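Uncharacterized conserved protein YiiM (Geobacillus stearothermophilus, PDB 5YHH) probably acts as a molybdenum cofactor-dependent oxidoreductase of the MOSC family that confers resistance to hydroxylaminopurine. Local coordinates at residues M7-I12 and G157-G162; Y109-A114 and A163-V168. One frame throughout, in Å; residues are numbered along the deposited sequence.

Interaction 1: M7-I12 and G157-G162; sequences MQIVSI and GVIEPG
Ile159 is the first residue of 157-162 to meet strand 8-12, and it does so with the end of its side chain. Its CG1 sits between the backbone N and the carbonyl carbon (chi1 52°), which carries CD1 in toward two isoleucines of the strand. CD1 of Ile159 lies 3.5 Å from CD1 of Ile12. It also reaches CD1 of Ile9 at 4.0 Å, where the two side chains cross at about a right angle. Trp93 of strand 93-96 packs on both Ile9 and Ile159. From strand 40-42, Val40 touches Ile12 and Val42 touches Ile159.

The CB of Glu160 points away from the strand, but its backbone is still used. CD1 of Ile12 is 3.5 Å from the carbonyl carbon C of Glu160. The same methyl group lies 3.7 Å from CD of Pro161, over one face of the ring, at its N and CD side. One methyl thus touches three successive residues.

At Gly162 the contact becomes polar. Its N donates to O of Ile9 at 2.7 Å. The N lies nearly in line with the carbonyl (C=O...N 174°), while the N-H itself is bent to 141°. Gly162 has a positive phi, a backbone shape that favours glycine. Its CA is 3.7 Å from OE1 of Gln8, a van der Waals contact.

The chain beyond Gly162 stays beside strand 8-12. Val10 and Ser11 both face Thr94 in a classic beta bulge. The arrangement is structural packing in the MOSC beta fold: a connecting loop laid across a bulged strand.

Interaction 2: Y109-A114 and A163-V168; sequences YVAGTA and APLVLV
Tyr109, Ala111, Leu165 and Leu167 put their side chains on one face of the strand pair and form its apolar centre. CD2 of Leu165 is wedged between two neighbours. It lies 3.4 Å from CB of Tyr109 and 3.7 Å from CB of Ala111. Leu167 covers one face of the Tyr109 ring in a CH-pi contact. Its CD1 is 3.8 Å from the ring centroid and shifted toward the rim, nearest the CZ end. The Leu167 chain starts with CG anti to the backbone N (chi1 -176°), and chi2 of 68° then brings CD1 over the ring. Trp93 extends this layer against Ala111 and Leu165, and Val116 and Val118 of strand 114-121 pack on Tyr109.

Val110 and Val166 project from the other face. There CG2 of Val110 meets CG1 of Val168 at 3.7 Å.

Between the two faces runs the backbone ladder. Val110 and Val166 form an antiparallel hydrogen-bonded pair. N of Val110 donates to O of Val166 at 2.8 Å, and N of Val166 returns a bond to O of Val110 at 3.0 Å. The second is the straighter, with an N-H...O angle of 169°. Tyr109 and Leu167 are the adjoining non-hydrogen-bonded pair.

Toward Gly112 the strands separate and a water takes over. It accepts from N of Gly112 at 2.8 Å and donates to O of Pro164 at 2.6 Å. A type II' turn from Ala111 to Ala114, with Gly112 at positive phi, leads into strand 114-121. The whole is an antiparallel edge pair of the MOSC sheet, whose inner strand, 108-111, is also the first arm of the beta hairpin with 114-121.

The centres of interactions 1 and 2 are 9 Å apart, on the same side of the chain's centre. Their segments alternate along the chain: 7-12, 109-114, 157-162, 163-168. The last two are continuous, so the chain passes directly from one contact into the other. Both reach the same mixed sheet, in which strand 165-169 is an outermost strand beside 108-111. The contacts also touch directly. Ile9 N probably bonds to Ala163 O at 2.9 Å, and Val158 N to Thr113 OG1 at 2.7 Å. The first ties strand 8-19 to the approach of strand 165-169; the second ties the turn of the hairpin to strand 157-159, which pairs with 40-42 in a separate small sheet.

Interaction 1: M7-I12 and G157-G162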
loop_
_atom_site.group_PDB
_atom_site.type_symbol
_atom_site.label_atom_id
_atom_site.label_comp_id
_atom_site.label_asym_id
_atom_site.label_seq_id
_atom_site.Cartn_x
_atom_site.Cartn_y
_atom_site.Cartn_z
ATOM N N MET A 7 -2.077 0.304 16.543
ATOM C CA MET A 7 -1.579 0.374 15.185
ATOM C C MET A 7 -0.565 -0.762 15.081
ATOM O O MET A 7 0.480 -0.730 15.775
ATOM C CB MET A 7 -0.898 1.718 14.954
ATOM C CG MET A 7 -1.861 2.903 14.879
ATOM S SD MET A 7 -1.042 4.505 15.188
ATOM C CE MET A 7 0.657 4.231 14.656
ATOM N N GLN A 8 -0.874 -1.761 14.248
ATOM C CA GLN A 8 -0.003 -2.907 14.102
ATOM C C GLN A 8 -0.101 -3.604 12.769
ATOM O O GLN A 8 -1.021 -3.348 12.003
ATOM C CB GLN A 8 -0.279 -3.917 15.221
ATOM C CG GLN A 8 -1.677 -4.382 15.272
ATOM C CD GLN A 8 -1.898 -5.428 16.324
ATOM O OE1 GLN A 8 -1.707 -6.619 16.073
ATOM N NE2 GLN A 8 -2.338 -5.002 17.502
ATOM N N ILE A 9 0.846 -4.507 12.527
ATOM C CA ILE A 9 0.798 -5.479 11.436
ATOM C C ILE A 9 0.093 -6.696 12.002
ATOM O O ILE A 9 0.687 -7.466 12.743
ATOM C CB ILE A 9 2.246 -5.871 10.938
ATOM C CG1 ILE A 9 3.025 -4.625 10.548
ATOM C CG2 ILE A 9 2.188 -6.848 9.757
ATOM C CD1 ILE A 9 4.606 -4.822 10.356
ATOM N N VAL A 10 -1.186 -6.897 11.680
ATOM C CA VAL A 10 -1.877 -8.054 12.260
ATOM C C VAL A 10 -1.498 -9.326 11.537
ATOM O O VAL A 10 -1.486 -10.386 12.149
ATOM C CB VAL A 10 -3.424 -7.954 12.383
ATOM C CG1 VAL A 10 -3.815 -7.171 13.622
ATOM C CG2 VAL A 10 -4.094 -7.472 11.100
ATOM N N SER A 11 -1.066 -9.217 10.283
ATOM C CA SER A 11 -0.655 -10.390 9.543
ATOM C C SER A 11 0.419 -10.053 8.560
ATOM O O SER A 11 0.384 -9.011 7.923
ATOM C CB SER A 11 -1.849 -11.052 8.823
ATOM O OG SER A 11 -1.468 -12.310 8.285
ATOM N N ILE A 12 1.410 -10.930 8.484
ATOM C CA ILE A 12 2.439 -10.851 7.479
ATOM C C ILE A 12 2.128 -12.010 6.566
ATOM O O ILE A 12 2.015 -13.141 7.025
ATOM C CB ILE A 12 3.866 -11.038 8.051
ATOM C CG1 ILE A 12 4.209 -9.982 9.119
ATOM C CG2 ILE A 12 4.898 -11.030 6.942
ATOM C CD1 ILE A 12 5.496 -10.401 9.957
ATOM N N GLY A 157 15.278 -4.907 8.522
ATOM C CA GLY A 157 15.208 -5.538 9.836
ATOM C C GLY A 157 14.335 -6.768 9.811
ATOM O O GLY A 157 14.193 -7.421 8.760
ATOM N N VAL A 158 13.743 -7.073 10.964
ATOM C CA VAL A 158 12.948 -8.277 11.161
ATOM C C VAL A 158 11.670 -7.885 11.897
ATOM O O VAL A 158 11.699 -7.050 12.796
ATOM C CB VAL A 158 13.726 -9.367 11.938
ATOM C CG1 VAL A 158 12.866 -10.639 12.098
ATOM C CG2 VAL A 158 15.063 -9.689 11.227
ATOM N N ILE A 159 10.558 -8.480 11.476
ATOM C CA ILE A 159 9.243 -8.245 12.076
ATOM C C ILE A 159 8.544 -9.578 12.330
ATOM O O ILE A 159 8.832 -10.578 11.671
ATOM C CB ILE A 159 8.325 -7.432 11.125
ATOM C CG1 ILE A 159 8.278 -8.093 9.756
ATOM C CG2 ILE A 159 8.818 -6.012 10.956
ATOM C CD1 ILE A 159 7.183 -7.532 8.840
ATOM N N GLU A 160 7.600 -9.567 13.261
ATOM C CA GLU A 160 6.779 -10.729 13.575
ATOM C C GLU A 160 5.333 -10.328 13.494
ATOM O O GLU A 160 5.027 -9.180 13.775
ATOM C CB GLU A 160 6.979 -11.140 15.013
ATOM C CG GLU A 160 8.153 -11.912 15.272
ATOM C CD GLU A 160 8.220 -12.204 16.730
ATOM O OE1 GLU A 160 7.334 -12.937 17.206
ATOM O OE2 GLU A 160 9.089 -11.625 17.384
ATOM N N PRO A 161 4.445 -11.290 13.193
ATOM C CA PRO A 161 3.009 -10.986 13.218
ATOM C C PRO A 161 2.578 -10.357 14.539
ATOM O O PRO A 161 3.017 -10.782 15.596
ATOM C CB PRO A 161 2.342 -12.353 12.979
ATOM C CG PRO A 161 3.364 -13.104 12.117
ATOM C CD PRO A 161 4.709 -12.665 12.722
ATOM N N GLY A 162 1.784 -9.297 14.476
ATOM C CA GLY A 162 1.369 -8.581 15.664
ATOM C C GLY A 162 2.279 -7.431 16.035
ATOM O O GLY A 162 1.990 -6.718 16.989
#

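Interaction 2: Y109-A114 and A163-V168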
loop_
_atom_site.group_PDB
_atom_site.type_symbol
_atom_site.label_atom_id
_atom_site.label_comp_id
_atom_site.label_asym_id
_atom_site.label_seq_id
_atom_site.Cartn_x
_atom_site.Cartn_y
_atom_site.Cartn_z
ATOM N N TYR A 109 7.679 4.867 9.892
ATOM C CA TYR A 109 7.226 4.000 10.998
ATOM C C TYR A 109 8.351 3.038 11.382
ATOM O O TYR A 109 9.116 2.584 10.519
ATOM C CB TYR A 109 6.014 3.156 10.609
ATOM C CG TYR A 109 4.781 3.983 10.312
ATOM C CD1 TYR A 109 4.591 4.536 9.070
ATOM C CD2 TYR A 109 3.808 4.210 11.298
ATOM C CE1 TYR A 109 3.443 5.294 8.781
ATOM C CE2 TYR A 109 2.674 4.991 11.035
ATOM C CZ TYR A 109 2.506 5.538 9.766
ATOM O OH TYR A 109 1.405 6.320 9.462
ATOM N N VAL A 110 8.452 2.743 12.675
ATOM C CA VAL A 110 9.276 1.630 13.132
ATOM C C VAL A 110 8.364 0.406 13.129
ATOM O O VAL A 110 7.224 0.460 13.598
ATOM C CB VAL A 110 9.866 1.840 14.540
ATOM C CG1 VAL A 110 10.597 0.582 14.998
ATOM C CG2 VAL A 110 10.871 2.972 14.555
ATOM N N ALA A 111 8.858 -0.690 12.583
ATOM C CA ALA A 111 8.161 -1.959 12.611
ATOM C C ALA A 111 9.157 -3.033 12.931
ATOM O O ALA A 111 10.043 -3.297 12.129
ATOM C CB ALA A 111 7.514 -2.241 11.238
ATOM N N GLY A 112 9.052 -3.645 14.110
ATOM C CA GLY A 112 10.095 -4.584 14.535
ATOM C C GLY A 112 11.427 -3.865 14.638
ATOM O O GLY A 112 11.481 -2.767 15.184
ATOM N N THR A 113 12.487 -4.452 14.083
ATOM C CA THR A 113 13.778 -3.788 13.985
ATOM C C THR A 113 13.934 -2.982 12.652
ATOM O O THR A 113 15.007 -2.439 12.353
ATOM C CB THR A 113 14.898 -4.831 14.151
ATOM O OG1 THR A 113 14.821 -5.808 13.092
ATOM C CG2 THR A 113 14.763 -5.543 15.505
ATOM N N ALA A 114 12.876 -2.894 11.857
ATOM C CA ALA A 114 12.916 -2.191 10.566
ATOM C C ALA A 114 12.380 -0.739 10.638
ATOM O O ALA A 114 11.628 -0.395 11.537
ATOM C CB ALA A 114 12.118 -3.003 9.494
ATOM N N ALA A 163 3.391 -7.243 15.306
ATOM C CA ALA A 163 4.311 -6.129 15.556
ATOM C C ALA A 163 3.619 -4.752 15.542
ATOM O O ALA A 163 2.948 -4.410 14.585
ATOM C CB ALA A 163 5.464 -6.141 14.502
ATOM N N PRO A 164 3.831 -3.930 16.581
ATOM C CA PRO A 164 3.302 -2.572 16.502
ATOM C C PRO A 164 3.973 -1.788 15.394
ATOM O O PRO A 164 5.132 -2.040 15.085
ATOM C CB PRO A 164 3.648 -1.973 17.885
ATOM C CG PRO A 164 3.725 -3.150 18.800
ATOM C CD PRO A 164 4.306 -4.260 17.938
ATOM N N LEU A 165 3.252 -0.858 14.787
ATOM C CA LEU A 165 3.823 0.054 13.782
ATOM C C LEU A 165 3.778 1.416 14.413
ATOM O O LEU A 165 2.684 1.940 14.630
ATOM C CB LEU A 165 2.964 0.110 12.529
ATOM C CG LEU A 165 3.401 -0.534 11.236
ATOM C CD1 LEU A 165 2.225 -0.356 10.211
ATOM C CD2 LEU A 165 4.655 0.035 10.715
ATOM N N VAL A 166 4.942 1.977 14.728
ATOM C CA VAL A 166 5.037 3.178 15.531
ATOM C C VAL A 166 5.473 4.334 14.646
ATOM O O VAL A 166 6.551 4.309 14.047
ATOM C CB VAL A 166 6.092 3.012 16.684
ATOM C CG1 VAL A 166 6.163 4.274 17.560
ATOM C CG2 VAL A 166 5.789 1.770 17.541
ATOM N N LEU A 167 4.638 5.359 14.576
ATOM C CA LEU A 167 4.957 6.530 13.797
ATOM C C LEU A 167 6.097 7.243 14.460
ATOM O O LEU A 167 5.996 7.596 15.616
ATOM C CB LEU A 167 3.746 7.459 13.695
ATOM C CG LEU A 167 3.949 8.692 12.818
ATOM C CD1 LEU A 167 4.087 8.294 11.311
ATOM C CD2 LEU A 167 2.798 9.676 13.034
ATOM N N VAL A 168 7.193 7.441 13.745
ATOM C CA VAL A 168 8.298 8.203 14.296
ATOM C C VAL A 168 8.483 9.548 13.616
ATOM O O VAL A 168 9.086 10.438 14.197
ATOM C CB VAL A 168 9.639 7.388 14.316
ATOM C CG1 VAL A 168 9.561 6.304 15.425
ATOM C CG2 VAL A 168 9.940 6.772 12.972
HETATM O O HOH W 1 7.288 -3.025 16.227
#